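Crystal protein (Bacillus thuringiensis serovar dakota, PDB 2ZTB) is the activated form of parasporin-2, a toxin that recognizes cancer cells and probably kills them by forming aerolysin-like pores in their membranes. Local coordinates at residues F46-T54 against G193-K201; V71-V81 against L174-D184. All coordinates share one frame; numbering follows the deposited sequence.

In the fold
Both interactions use the long strand 168-199, at places on opposite sides of the chain's centre, with interaction centres about 55 Å apart and nearest atoms about 28 Å apart. Interaction 1 lies at the end of the molecule that carries the helices and is mostly buried: a loop and the start of helix 53-56 sit on the face of the strand, joined by one asparagine and two methyl contacts. Interaction 2 is strand pairing with 61-90, partly buried, where backbone hydrogen bonds do the work and polar and charged side chains lie along much of its solvent-facing surface. Both segments of interaction 2 lie between those of interaction 1 along the chain, so it is nested in the loop that interaction 1 closes.

Interaction 1 (F46-T54 against G193-K201); sequences FNAVKPPIT and GYFGANFPK
In the helix-bearing end domain of the toxin, residues 47-49 of a loop and I53 and T54, which open helix 53-56, lie against the last part of strand 168-199, with N198 as the polar link. Its CG lies between the backbone N and the carbonyl carbon (chi1 61°), which carries the amide to the loop. There N198 ND2 donates to N47 O at 3.2 Å, an almost straight bond that lies in the amide plane and meets a lone pair of the carbonyl. N198 OD1 takes a weak bond from V49 N at 3.5 Å, so one amide reads both an acceptor and a donor of the loop backbone. V49 CG2 lies beside the amide, 4.2 Å from N198 CG. Farther along, I53 extends CD1 to the strand, 3.5 Å from A197 O, and T54 turns its methyl CG2 to within 3.6 Å of G196 N. G196 suits this place because a CB would point toward the helix and press on I53 CG1 and T54 CG2. The hydroxyl of T54 is bonded to N41 O, which leaves the methyl to face the strand. The amide therefore fixes the loop by its backbone, while methyl groups pack the helix start against the backbone of G196 and A197.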
ATOM      1  N   PHE A  46     -32.567 -10.054  -6.246  1.00 62.20           N
ATOM      2  CA  PHE A  46     -33.747 -10.552  -6.957  1.00 62.56           C
ATOM      3  C   PHE A  46     -34.974 -10.642  -6.035  1.00 63.32           C
ATOM      4  O   PHE A  46     -35.076  -9.872  -5.082  1.00 63.30           O
ATOM      5  CB  PHE A  46     -33.457 -11.881  -7.698  1.00 62.38           C
ATOM      6  CG  PHE A  46     -32.151 -11.886  -8.455  1.00 62.08           C
ATOM      7  CD1 PHE A  46     -31.061 -12.621  -7.986  1.00 60.04           C
ATOM      8  CD2 PHE A  46     -31.999 -11.143  -9.625  1.00 62.20           C
ATOM      9  CE1 PHE A  46     -29.852 -12.621  -8.664  1.00 59.18           C
ATOM     10  CE2 PHE A  46     -30.779 -11.142 -10.314  1.00 62.17           C
ATOM     11  CZ  PHE A  46     -29.709 -11.888  -9.830  1.00 60.65           C
ATOM     12  N   ASN A  47     -35.895 -11.569  -6.319  1.00 63.99           N
ATOM     13  CA  ASN A  47     -37.149 -11.694  -5.565  1.00 64.89           C
ATOM     14  C   ASN A  47     -36.957 -12.458  -4.250  1.00 65.46           C
ATOM     15  O   ASN A  47     -37.316 -13.642  -4.139  1.00 65.88           O
ATOM     16  CB  ASN A  47     -38.228 -12.351  -6.453  1.00 64.80           C
ATOM     17  CG  ASN A  47     -39.592 -12.465  -5.764  1.00 65.03           C
ATOM     18  OD1 ASN A  47     -39.917 -11.711  -4.837  1.00 65.40           O
ATOM     19  ND2 ASN A  47     -40.399 -13.414  -6.229  1.00 64.23           N
ATOM     20  N   ALA A  48     -36.411 -11.772  -3.253  1.00 66.12           N
ATOM     21  CA  ALA A  48     -35.954 -12.423  -2.027  1.00 67.29           C
ATOM     22  C   ALA A  48     -36.814 -12.215  -0.775  1.00 68.27           C
ATOM     23  O   ALA A  48     -37.562 -11.235  -0.661  1.00 68.86           O
ATOM     24  CB  ALA A  48     -34.518 -12.036  -1.740  1.00 66.62           C
ATOM     25  N   VAL A  49     -36.702 -13.162   0.156  1.00 69.01           N
ATOM     26  CA  VAL A  49     -37.282 -13.049   1.491  1.00 69.40           C
ATOM     27  C   VAL A  49     -36.484 -12.034   2.314  1.00 69.76           C
ATOM     28  O   VAL A  49     -35.251 -12.036   2.283  1.00 70.12           O
ATOM     29  CB  VAL A  49     -37.315 -14.433   2.202  1.00 69.18           C
ATOM     30  CG1 VAL A  49     -37.485 -14.293   3.710  1.00 69.17           C
ATOM     31  CG2 VAL A  49     -38.420 -15.305   1.616  1.00 69.21           C
ATOM     32  N   LYS A  50     -37.208 -11.167   3.023  1.00 70.07           N
ATOM     33  CA  LYS A  50     -36.637 -10.213   3.976  1.00 70.29           C
ATOM     34  C   LYS A  50     -37.108 -10.520   5.405  1.00 69.77           C
ATOM     35  O   LYS A  50     -38.274 -10.860   5.603  1.00 69.91           O
ATOM     36  CB  LYS A  50     -37.043  -8.778   3.624  1.00 70.69           C
ATOM     37  CG  LYS A  50     -36.245  -8.133   2.498  1.00 72.82           C
ATOM     38  CD  LYS A  50     -37.100  -7.967   1.243  1.00 75.85           C
ATOM     39  CE  LYS A  50     -36.345  -7.176   0.176  1.00 77.66           C
ATOM     40  NZ  LYS A  50     -35.366  -8.033  -0.557  1.00 78.56           N
ATOM     41  N   PRO A  51     -36.210 -10.405   6.406  1.00 69.17           N
ATOM     42  CA  PRO A  51     -34.776 -10.125   6.277  1.00 68.54           C
ATOM     43  C   PRO A  51     -34.009 -11.296   5.642  1.00 67.83           C
ATOM     44  O   PRO A  51     -34.497 -12.429   5.661  1.00 67.76           O
ATOM     45  CB  PRO A  51     -34.322  -9.873   7.727  1.00 68.81           C
ATOM     46  CG  PRO A  51     -35.335 -10.517   8.583  1.00 69.07           C
ATOM     47  CD  PRO A  51     -36.629 -10.531   7.816  1.00 69.27           C
ATOM     48  N   PRO A  52     -32.820 -11.021   5.064  1.00 66.97           N
ATOM     49  CA  PRO A  52     -32.024 -12.061   4.417  1.00 66.00           C
ATOM     50  C   PRO A  52     -31.961 -13.345   5.245  1.00 65.13           C
ATOM     51  O   PRO A  52     -31.650 -13.296   6.439  1.00 65.15           O
ATOM     52  CB  PRO A  52     -30.629 -11.419   4.286  1.00 66.10           C
ATOM     53  CG  PRO A  52     -30.707 -10.107   5.028  1.00 66.33           C
ATOM     54  CD  PRO A  52     -32.141  -9.715   4.996  1.00 66.79           C
ATOM     55  N   ILE A  53     -32.270 -14.478   4.606  1.00 64.17           N
ATOM     56  CA  ILE A  53     -32.326 -15.773   5.290  1.00 63.02           C
ATOM     57  C   ILE A  53     -30.957 -16.165   5.839  1.00 62.82           C
ATOM     58  O   ILE A  53     -30.844 -17.021   6.711  1.00 63.05           O
ATOM     59  CB  ILE A  53     -32.903 -16.883   4.375  1.00 63.18           C
ATOM     60  CG1 ILE A  53     -32.030 -17.064   3.116  1.00 62.80           C
ATOM     61  CG2 ILE A  53     -34.367 -16.564   4.023  1.00 62.03           C
ATOM     62  CD1 ILE A  53     -32.328 -18.294   2.302  1.00 62.95           C
ATOM     63  N   THR A  54     -29.920 -15.510   5.335  1.00 62.30           N
ATOM     64  CA  THR A  54     -28.561 -15.757   5.772  1.00 62.07           C
ATOM     65  C   THR A  54     -28.326 -15.199   7.178  1.00 62.37           C
ATOM     66  O   THR A  54     -27.616 -15.812   7.981  1.00 62.23           O
ATOM     67  CB  THR A  54     -27.552 -15.147   4.787  1.00 61.98           C
ATOM     68  OG1 THR A  54     -28.094 -13.935   4.246  1.00 60.78           O
ATOM     69  CG2 THR A  54     -27.263 -16.127   3.654  1.00 61.75           C
ATOM     70  N   GLY A 193     -17.471 -19.204   3.824  1.00 58.59           N
ATOM     71  CA  GLY A 193     -18.838 -18.983   4.301  1.00 57.77           C
ATOM     72  C   GLY A 193     -19.888 -19.317   3.258  1.00 57.59           C
ATOM     73  O   GLY A 193     -19.632 -20.103   2.353  1.00 57.76           O
ATOM     74  N   TYR A 194     -21.063 -18.699   3.364  1.00 57.15           N
ATOM     75  CA  TYR A 194     -22.246 -19.188   2.648  1.00 56.52           C
ATOM     76  C   TYR A 194     -23.036 -18.118   1.914  1.00 56.01           C
ATOM     77  O   TYR A 194     -22.981 -16.933   2.269  1.00 56.11           O
ATOM     78  CB  TYR A 194     -23.187 -19.941   3.613  1.00 56.77           C
ATOM     79  CG  TYR A 194     -22.508 -21.057   4.379  1.00 56.91           C
ATOM     80  CD1 TYR A 194     -21.764 -20.780   5.534  1.00 57.28           C
ATOM     81  CD2 TYR A 194     -22.606 -22.387   3.959  1.00 56.96           C
ATOM     82  CE1 TYR A 194     -21.118 -21.780   6.237  1.00 56.63           C
ATOM     83  CE2 TYR A 194     -21.970 -23.416   4.673  1.00 57.01           C
ATOM     84  CZ  TYR A 194     -21.220 -23.092   5.805  1.00 57.78           C
ATOM     85  OH  TYR A 194     -20.583 -24.073   6.531  1.00 59.33           O
ATOM     86  N   PHE A 195     -23.751 -18.566   0.877  1.00 54.84           N
ATOM     87  CA  PHE A 195     -24.834 -17.818   0.247  1.00 53.27           C
ATOM     88  C   PHE A 195     -26.166 -18.529   0.510  1.00 53.03           C
ATOM     89  O   PHE A 195     -26.204 -19.749   0.741  1.00 52.40           O
ATOM     90  CB  PHE A 195     -24.626 -17.739  -1.252  1.00 53.02           C
ATOM     91  CG  PHE A 195     -23.595 -16.729  -1.691  1.00 51.87           C
ATOM     92  CD1 PHE A 195     -22.242 -16.989  -1.552  1.00 51.25           C
ATOM     93  CD2 PHE A 195     -23.989 -15.551  -2.306  1.00 50.40           C
ATOM     94  CE1 PHE A 195     -21.293 -16.066  -1.972  1.00 53.17           C
ATOM     95  CE2 PHE A 195     -23.050 -14.630  -2.740  1.00 51.11           C
ATOM     96  CZ  PHE A 195     -21.697 -14.889  -2.580  1.00 51.91           C
ATOM     97  N   GLY A 196     -27.257 -17.762   0.452  1.00 52.38           N
ATOM     98  CA  GLY A 196     -28.610 -18.284   0.671  1.00 51.65           C
ATOM     99  C   GLY A 196     -29.429 -18.129  -0.596  1.00 51.52           C
ATOM    100  O   GLY A 196     -29.116 -17.302  -1.440  1.00 51.74           O
ATOM    101  N   ALA A 197     -30.458 -18.950  -0.750  1.00 51.30           N
ATOM    102  CA  ALA A 197     -31.402 -18.809  -1.855  1.00 51.42           C
ATOM    103  C   ALA A 197     -32.785 -19.215  -1.401  1.00 51.77           C
ATOM    104  O   ALA A 197     -32.940 -20.170  -0.628  1.00 51.91           O
ATOM    105  CB  ALA A 197     -30.969 -19.644  -3.070  1.00 50.82           C
ATOM    106  N   ASN A 198     -33.793 -18.485  -1.869  1.00 52.65           N
ATOM    107  CA  ASN A 198     -35.189 -18.881  -1.627  1.00 53.55           C
ATOM    108  C   ASN A 198     -35.886 -19.278  -2.911  1.00 53.76           C
ATOM    109  O   ASN A 198     -35.801 -18.575  -3.922  1.00 54.42           O
ATOM    110  CB  ASN A 198     -35.982 -17.804  -0.874  1.00 53.89           C
ATOM    111  CG  ASN A 198     -36.059 -16.480  -1.626  1.00 55.10           C
ATOM    112  OD1 ASN A 198     -35.114 -15.689  -1.616  1.00 55.55           O
ATOM    113  ND2 ASN A 198     -37.196 -16.233  -2.273  1.00 55.70           N
ATOM    114  N   PHE A 199     -36.583 -20.409  -2.863  1.00 53.86           N
ATOM    115  CA  PHE A 199     -37.158 -21.011  -4.043  1.00 53.72           C
ATOM    116  C   PHE A 199     -38.680 -20.834  -4.084  1.00 54.93           C
ATOM    117  O   PHE A 199     -39.309 -20.636  -3.025  1.00 54.89           O
ATOM    118  CB  PHE A 199     -36.725 -22.486  -4.115  1.00 53.15           C
ATOM    119  CG  PHE A 199     -35.243 -22.652  -4.322  1.00 52.06           C
ATOM    120  CD1 PHE A 199     -34.352 -22.553  -3.233  1.00 51.27           C
ATOM    121  CD2 PHE A 199     -34.730 -22.866  -5.595  1.00 50.30           C
ATOM    122  CE1 PHE A 199     -32.963 -22.664  -3.417  1.00 49.98           C
ATOM    123  CE2 PHE A 199     -33.343 -22.989  -5.793  1.00 52.32           C
ATOM    124  CZ  PHE A 199     -32.459 -22.875  -4.696  1.00 50.52           C
ATOM    125  N   PRO A 200     -39.271 -20.861  -5.309  1.00 55.54           N
ATOM    126  CA  PRO A 200     -40.726 -20.790  -5.504  1.00 56.27           C
ATOM    127  C   PRO A 200     -41.473 -22.034  -5.002  1.00 57.30           C
ATOM    128  O   PRO A 200     -42.637 -21.927  -4.616  1.00 58.51           O
ATOM    129  CB  PRO A 200     -40.871 -20.663  -7.033  1.00 55.79           C
ATOM    130  CG  PRO A 200     -39.637 -21.282  -7.579  1.00 55.08           C
ATOM    131  CD  PRO A 200     -38.554 -20.928  -6.601  1.00 54.76           C
ATOM    132  N   LYS A 201     -40.816 -23.194  -5.023  1.00 57.80           N
ATOM    133  CA  LYS A 201     -41.362 -24.424  -4.452  1.00 57.98           C
ATOM    134  C   LYS A 201     -40.340 -25.128  -3.539  1.00 57.98           C
ATOM    135  O   LYS A 201     -39.198 -24.690  -3.424  1.00 58.39           O
ATOM    136  CB  LYS A 201     -41.836 -25.356  -5.567  1.00 57.97           C
ATOM    137  CG  LYS A 201     -40.759 -25.734  -6.548  1.00 59.47           C
ATOM    138  CD  LYS A 201     -41.363 -26.446  -7.702  1.00 62.01           C
ATOM    139  CE  LYS A 201     -40.321 -27.099  -8.537  1.00 65.68           C
ATOM    140  NZ  LYS A 201     -40.942 -27.747  -9.747  1.00 67.67           N
TER

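Interaction 2 (V71-V81 against L174-D184); sequences VNRPTDINPNV and LTAKIAKESAD
R73 lays its CB over the hydroxyl of S182 and then bends at chi2 and chi3, bringing CD to 3.3 Å from D184 OD2. The guanidinium and carboxylate planes stand 78° apart, and R73 NH1 stays 4.2 Å from D184 OD2, too far for a salt bridge, so any attraction is probably longer-range; D184 OD1 is held by T229. The backbones pair in antiparallel fashion in two runs whose register differs by one residue. V71 N donates to D184 O at 2.7 Å, with a weak return bond from D184 N, and R73 N donates to S182 O; D76 and K180 bond both ways, as do N78 and I178. Between the runs P74, with no N-H to offer, suits the break: a water donates to P74 O and K180 O and accepts from S182 OG at 2.8 Å. A second water joins T75 OG1 to E181 OE2, the E181 carboxylate being held as well by the backbone N-H groups of I134 and G135. Beyond them, V81 crosses I178 at about a right angle, CG2 to CD1 3.5 Å, a branched apolar pair suited to a sheet face. K177 runs its chain past I77, CD to CG2 4.0 Å, toward its salt bridge with D237. This part of strand 168-199 lies between 71-81 and strand 223-247, to which T175, K177 and A179 are bonded through the backbone, while E181 and A183 touch the hairpin strand 126-132.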
ATOM      1  N   VAL A  71       9.049  -8.604  -0.106  1.00 59.36           N
ATOM      2  CA  VAL A  71      10.201  -8.948  -0.934  1.00 59.65           C
ATOM      3  C   VAL A  71      10.938  -7.659  -1.236  1.00 59.91           C
ATOM      4  O   VAL A  71      10.366  -6.741  -1.822  1.00 59.80           O
ATOM      5  CB  VAL A  71       9.795  -9.647  -2.265  1.00 59.46           C
ATOM      6  CG1 VAL A  71      11.030 -10.069  -3.052  1.00 59.34           C
ATOM      7  CG2 VAL A  71       8.914 -10.853  -1.999  1.00 59.91           C
ATOM      8  N   ASN A  72      12.194  -7.595  -0.809  1.00 60.54           N
ATOM      9  CA  ASN A  72      13.082  -6.473  -1.088  1.00 60.92           C
ATOM     10  C   ASN A  72      13.332  -6.265  -2.578  1.00 60.93           C
ATOM     11  O   ASN A  72      13.599  -7.216  -3.316  1.00 60.89           O
ATOM     12  CB  ASN A  72      14.436  -6.692  -0.406  1.00 61.40           C
ATOM     13  CG  ASN A  72      14.499  -6.118   1.002  1.00 62.69           C
ATOM     14  OD1 ASN A  72      13.810  -5.151   1.329  1.00 63.47           O
ATOM     15  ND2 ASN A  72      15.358  -6.705   1.837  1.00 63.36           N
ATOM     16  N   ARG A  73      13.262  -5.009  -3.002  1.00 60.98           N
ATOM     17  CA  ARG A  73      13.655  -4.608  -4.348  1.00 61.02           C
ATOM     18  C   ARG A  73      15.052  -4.018  -4.276  1.00 60.17           C
ATOM     19  O   ARG A  73      15.432  -3.504  -3.227  1.00 60.21           O
ATOM     20  CB  ARG A  73      12.677  -3.556  -4.877  1.00 61.73           C
ATOM     21  CG  ARG A  73      11.270  -4.066  -5.075  1.00 63.60           C
ATOM     22  CD  ARG A  73      11.081  -4.651  -6.471  1.00 69.79           C
ATOM     23  NE  ARG A  73      12.241  -5.422  -6.925  1.00 73.28           N
ATOM     24  CZ  ARG A  73      12.273  -6.190  -8.014  1.00 75.06           C
ATOM     25  NH1 ARG A  73      11.190  -6.310  -8.781  1.00 76.08           N
ATOM     26  NH2 ARG A  73      13.391  -6.843  -8.334  1.00 74.83           N
ATOM     27  N   PRO A  74      15.838  -4.100  -5.376  1.00 59.60           N
ATOM     28  CA  PRO A  74      17.153  -3.439  -5.348  1.00 58.93           C
ATOM     29  C   PRO A  74      17.029  -1.961  -5.006  1.00 58.48           C
ATOM     30  O   PRO A  74      16.102  -1.298  -5.473  1.00 58.21           O
ATOM     31  CB  PRO A  74      17.674  -3.617  -6.777  1.00 58.87           C
ATOM     32  CG  PRO A  74      16.989  -4.860  -7.268  1.00 59.25           C
ATOM     33  CD  PRO A  74      15.604  -4.794  -6.658  1.00 59.37           C
ATOM     34  N   THR A  75      17.949  -1.478  -4.169  1.00 58.16           N
ATOM     35  CA  THR A  75      18.015  -0.085  -3.736  1.00 57.80           C
ATOM     36  C   THR A  75      18.651   0.775  -4.836  1.00 58.28           C
ATOM     37  O   THR A  75      19.719   0.434  -5.354  1.00 57.80           O
ATOM     38  CB  THR A  75      18.871   0.029  -2.440  1.00 58.01           C
ATOM     39  OG1 THR A  75      18.168  -0.549  -1.334  1.00 56.01           O
ATOM     40  CG2 THR A  75      19.255   1.490  -2.116  1.00 56.77           C
ATOM     41  N   ASP A  76      18.002   1.883  -5.191  1.00 58.63           N
ATOM     42  CA  ASP A  76      18.580   2.800  -6.175  1.00 59.46           C
ATOM     43  C   ASP A  76      19.242   3.990  -5.488  1.00 59.26           C
ATOM     44  O   ASP A  76      18.615   4.681  -4.681  1.00 59.38           O
ATOM     45  CB  ASP A  76      17.544   3.233  -7.230  1.00 59.90           C
ATOM     46  CG  ASP A  76      17.269   2.131  -8.276  1.00 62.18           C
ATOM     47  OD1 ASP A  76      18.246   1.595  -8.857  1.00 64.40           O
ATOM     48  OD2 ASP A  76      16.086   1.797  -8.522  1.00 62.71           O
ATOM     49  N   ILE A  77      20.517   4.203  -5.803  1.00 59.07           N
ATOM     50  CA  ILE A  77      21.310   5.244  -5.164  1.00 59.10           C
ATOM     51  C   ILE A  77      21.723   6.348  -6.151  1.00 59.60           C
ATOM     52  O   ILE A  77      22.515   6.115  -7.073  1.00 59.11           O
ATOM     53  CB  ILE A  77      22.555   4.652  -4.428  1.00 59.14           C
ATOM     54  CG1 ILE A  77      22.111   3.687  -3.315  1.00 58.45           C
ATOM     55  CG2 ILE A  77      23.444   5.772  -3.884  1.00 57.69           C
ATOM     56  CD1 ILE A  77      23.201   2.768  -2.792  1.00 58.52           C
ATOM     57  N   ASN A  78      21.148   7.533  -5.943  1.00 60.09           N
ATOM     58  CA  ASN A  78      21.545   8.773  -6.619  1.00 60.82           C
ATOM     59  C   ASN A  78      22.839   9.293  -5.973  1.00 60.98           C
ATOM     60  O   ASN A  78      22.792   9.898  -4.900  1.00 60.15           O
ATOM     61  CB  ASN A  78      20.400   9.797  -6.486  1.00 61.12           C
ATOM     62  CG  ASN A  78      20.663  11.115  -7.228  1.00 62.52           C
ATOM     63  OD1 ASN A  78      21.798  11.464  -7.567  1.00 64.10           O
ATOM     64  ND2 ASN A  78      19.587  11.862  -7.468  1.00 63.58           N
ATOM     65  N   PRO A  79      23.994   9.072  -6.641  1.00 61.62           N
ATOM     66  CA  PRO A  79      25.323   9.178  -6.037  1.00 62.11           C
ATOM     67  C   PRO A  79      25.833  10.573  -5.708  1.00 62.70           C
ATOM     68  O   PRO A  79      26.872  10.690  -5.049  1.00 63.19           O
ATOM     69  CB  PRO A  79      26.231   8.540  -7.092  1.00 62.14           C
ATOM     70  CG  PRO A  79      25.540   8.795  -8.366  1.00 61.81           C
ATOM     71  CD  PRO A  79      24.081   8.707  -8.068  1.00 61.73           C
ATOM     72  N   ASN A  80      25.151  11.616  -6.167  1.00 63.33           N
ATOM     73  CA  ASN A  80      25.592  13.004  -5.894  1.00 64.39           C
ATOM     74  C   ASN A  80      24.426  13.961  -6.001  1.00 64.21           C
ATOM     75  O   ASN A  80      23.706  13.968  -7.004  1.00 65.20           O
ATOM     76  CB  ASN A  80      26.691  13.460  -6.856  1.00 64.70           C
ATOM     77  CG  ASN A  80      28.071  13.490  -6.216  1.00 67.25           C
ATOM     78  OD1 ASN A  80      28.343  14.302  -5.314  1.00 69.99           O
ATOM     79  ND2 ASN A  80      28.969  12.626  -6.706  1.00 67.19           N
ATOM     80  N   VAL A  81      24.237  14.752  -4.953  1.00 63.22           N
ATOM     81  CA  VAL A  81      23.162  15.724  -4.874  1.00 61.84           C
ATOM     82  C   VAL A  81      23.706  16.860  -4.017  1.00 60.41           C
ATOM     83  O   VAL A  81      24.203  16.617  -2.926  1.00 59.83           O
ATOM     84  CB  VAL A  81      21.896  15.097  -4.248  1.00 62.11           C
ATOM     85  CG1 VAL A  81      20.952  16.152  -3.703  1.00 63.06           C
ATOM     86  CG2 VAL A  81      21.178  14.266  -5.265  1.00 63.30           C
ATOM     87  N   LEU A 174      27.664  21.259   0.276  1.00 50.42           N
ATOM     88  CA  LEU A 174      27.247  20.130   1.086  1.00 49.95           C
ATOM     89  C   LEU A 174      26.567  19.148   0.151  1.00 49.43           C
ATOM     90  O   LEU A 174      25.606  19.498  -0.539  1.00 49.61           O
ATOM     91  CB  LEU A 174      26.304  20.563   2.215  1.00 50.02           C
ATOM     92  CG  LEU A 174      25.780  19.461   3.154  1.00 50.76           C
ATOM     93  CD1 LEU A 174      26.890  18.826   3.969  1.00 50.14           C
ATOM     94  CD2 LEU A 174      24.724  20.024   4.068  1.00 50.61           C
ATOM     95  N   THR A 175      27.075  17.922   0.105  1.00 48.97           N
ATOM     96  CA  THR A 175      26.539  16.932  -0.813  1.00 48.50           C
ATOM     97  C   THR A 175      26.071  15.689  -0.076  1.00 48.43           C
ATOM     98  O   THR A 175      26.510  15.423   1.031  1.00 47.82           O
ATOM     99  CB  THR A 175      27.560  16.521  -1.885  1.00 48.81           C
ATOM    100  OG1 THR A 175      28.553  15.662  -1.299  1.00 49.58           O
ATOM    101  CG2 THR A 175      28.234  17.764  -2.523  1.00 47.86           C
ATOM    102  N   ALA A 176      25.170  14.936  -0.709  1.00 48.49           N
ATOM    103  CA  ALA A 176      24.667  13.696  -0.162  1.00 48.68           C
ATOM    104  C   ALA A 176      24.363  12.675  -1.261  1.00 49.18           C
ATOM    105  O   ALA A 176      24.353  12.999  -2.449  1.00 49.30           O
ATOM    106  CB  ALA A 176      23.426  13.961   0.693  1.00 48.31           C
ATOM    107  N   LYS A 177      24.169  11.425  -0.852  1.00 49.55           N
ATOM    108  CA  LYS A 177      23.572  10.424  -1.715  1.00 49.69           C
ATOM    109  C   LYS A 177      22.090  10.315  -1.346  1.00 50.57           C
ATOM    110  O   LYS A 177      21.697  10.592  -0.205  1.00 50.11           O
ATOM    111  CB  LYS A 177      24.264   9.067  -1.573  1.00 49.12           C
ATOM    112  CG  LYS A 177      25.734   9.044  -1.981  1.00 48.40           C
ATOM    113  CD  LYS A 177      26.291   7.635  -1.873  1.00 48.39           C
ATOM    114  CE  LYS A 177      27.751   7.562  -2.285  1.00 48.91           C
ATOM    115  NZ  LYS A 177      28.713   8.077  -1.251  1.00 51.01           N
ATOM    116  N   ILE A 178      21.273   9.928  -2.319  1.00 51.54           N
ATOM    117  CA  ILE A 178      19.880   9.634  -2.068  1.00 52.71           C
ATOM    118  C   ILE A 178      19.659   8.142  -2.286  1.00 53.16           C
ATOM    119  O   ILE A 178      20.089   7.583  -3.299  1.00 53.24           O
ATOM    120  CB  ILE A 178      18.945  10.475  -2.962  1.00 52.88           C
ATOM    121  CG1 ILE A 178      19.139  11.974  -2.688  1.00 53.10           C
ATOM    122  CG2 ILE A 178      17.484  10.076  -2.749  1.00 52.93           C
ATOM    123  CD1 ILE A 178      18.349  12.872  -3.673  1.00 53.55           C
ATOM    124  N   ALA A 179      19.013   7.508  -1.309  1.00 53.61           N
ATOM    125  CA  ALA A 179      18.610   6.109  -1.415  1.00 54.18           C
ATOM    126  C   ALA A 179      17.105   6.026  -1.628  1.00 54.83           C
ATOM    127  O   ALA A 179      16.330   6.553  -0.818  1.00 55.15           O
ATOM    128  CB  ALA A 179      19.003   5.332  -0.165  1.00 53.33           C
ATOM    129  N   LYS A 180      16.704   5.399  -2.733  1.00 55.07           N
ATOM    130  CA  LYS A 180      15.329   4.965  -2.896  1.00 55.94           C
ATOM    131  C   LYS A 180      15.295   3.486  -2.533  1.00 55.21           C
ATOM    132  O   LYS A 180      15.786   2.621  -3.277  1.00 55.19           O
ATOM    133  CB  LYS A 180      14.803   5.203  -4.320  1.00 56.45           C
ATOM    134  CG  LYS A 180      13.392   4.621  -4.536  1.00 60.01           C
ATOM    135  CD  LYS A 180      13.178   4.084  -5.973  1.00 65.63           C
ATOM    136  CE  LYS A 180      12.122   2.974  -5.961  1.00 68.35           C
ATOM    137  NZ  LYS A 180      11.512   2.701  -7.309  1.00 71.67           N
ATOM    138  N   GLU A 181      14.748   3.209  -1.361  1.00 54.75           N
ATOM    139  CA  GLU A 181      14.623   1.839  -0.888  1.00 54.37           C
ATOM    140  C   GLU A 181      13.175   1.404  -1.009  1.00 54.67           C
ATOM    141  O   GLU A 181      12.250   2.205  -0.809  1.00 54.13           O
ATOM    142  CB  GLU A 181      15.088   1.720   0.553  1.00 54.10           C
ATOM    143  CG  GLU A 181      16.573   2.013   0.762  1.00 53.05           C
ATOM    144  CD  GLU A 181      16.930   1.995   2.223  1.00 51.86           C
ATOM    145  OE1 GLU A 181      16.465   2.896   2.944  1.00 50.92           O
ATOM    146  OE2 GLU A 181      17.648   1.064   2.659  1.00 52.74           O
ATOM    147  N   SER A 182      12.975   0.142  -1.364  1.00 54.59           N
ATOM    148  CA  SER A 182      11.615  -0.373  -1.449  1.00 54.96           C
ATOM    149  C   SER A 182      11.499  -1.874  -1.279  1.00 54.40           C
ATOM    150  O   SER A 182      12.461  -2.615  -1.446  1.00 53.98           O
ATOM    151  CB  SER A 182      10.928   0.077  -2.746  1.00 54.31           C
ATOM    152  OG  SER A 182      11.579  -0.490  -3.858  1.00 55.59           O
ATOM    153  N   ALA A 183      10.288  -2.293  -0.932  1.00 54.59           N
ATOM    154  CA  ALA A 183       9.927  -3.686  -0.871  1.00 54.53           C
ATOM    155  C   ALA A 183       8.534  -3.841  -1.446  1.00 54.87           C
ATOM    156  O   ALA A 183       7.629  -3.075  -1.111  1.00 55.01           O
ATOM    157  CB  ALA A 183       9.972  -4.184   0.571  1.00 54.04           C
ATOM    158  N   ASP A 184       8.367  -4.824  -2.319  1.00 55.31           N
ATOM    159  CA  ASP A 184       7.030  -5.274  -2.710  1.00 56.01           C
ATOM    160  C   ASP A 184       6.439  -6.163  -1.635  1.00 56.37           C
ATOM    161  O   ASP A 184       7.162  -6.859  -0.909  1.00 56.65           O
ATOM    162  CB  ASP A 184       7.064  -6.046  -4.032  1.00 56.00           C
ATOM    163  CG  ASP A 184       7.388  -5.160  -5.209  1.00 56.23           C
ATOM    164  OD1 ASP A 184       7.074  -3.955  -5.153  1.00 57.14           O
ATOM    165  OD2 ASP A 184       7.962  -5.664  -6.186  1.00 57.32           O
TER
HETATM  166  O   HOH W   1      14.211   0.348  -4.515  1.00 55.15           O
HETATM  167  O   HOH W   2      19.128  -0.275   1.063  1.00 58.16           O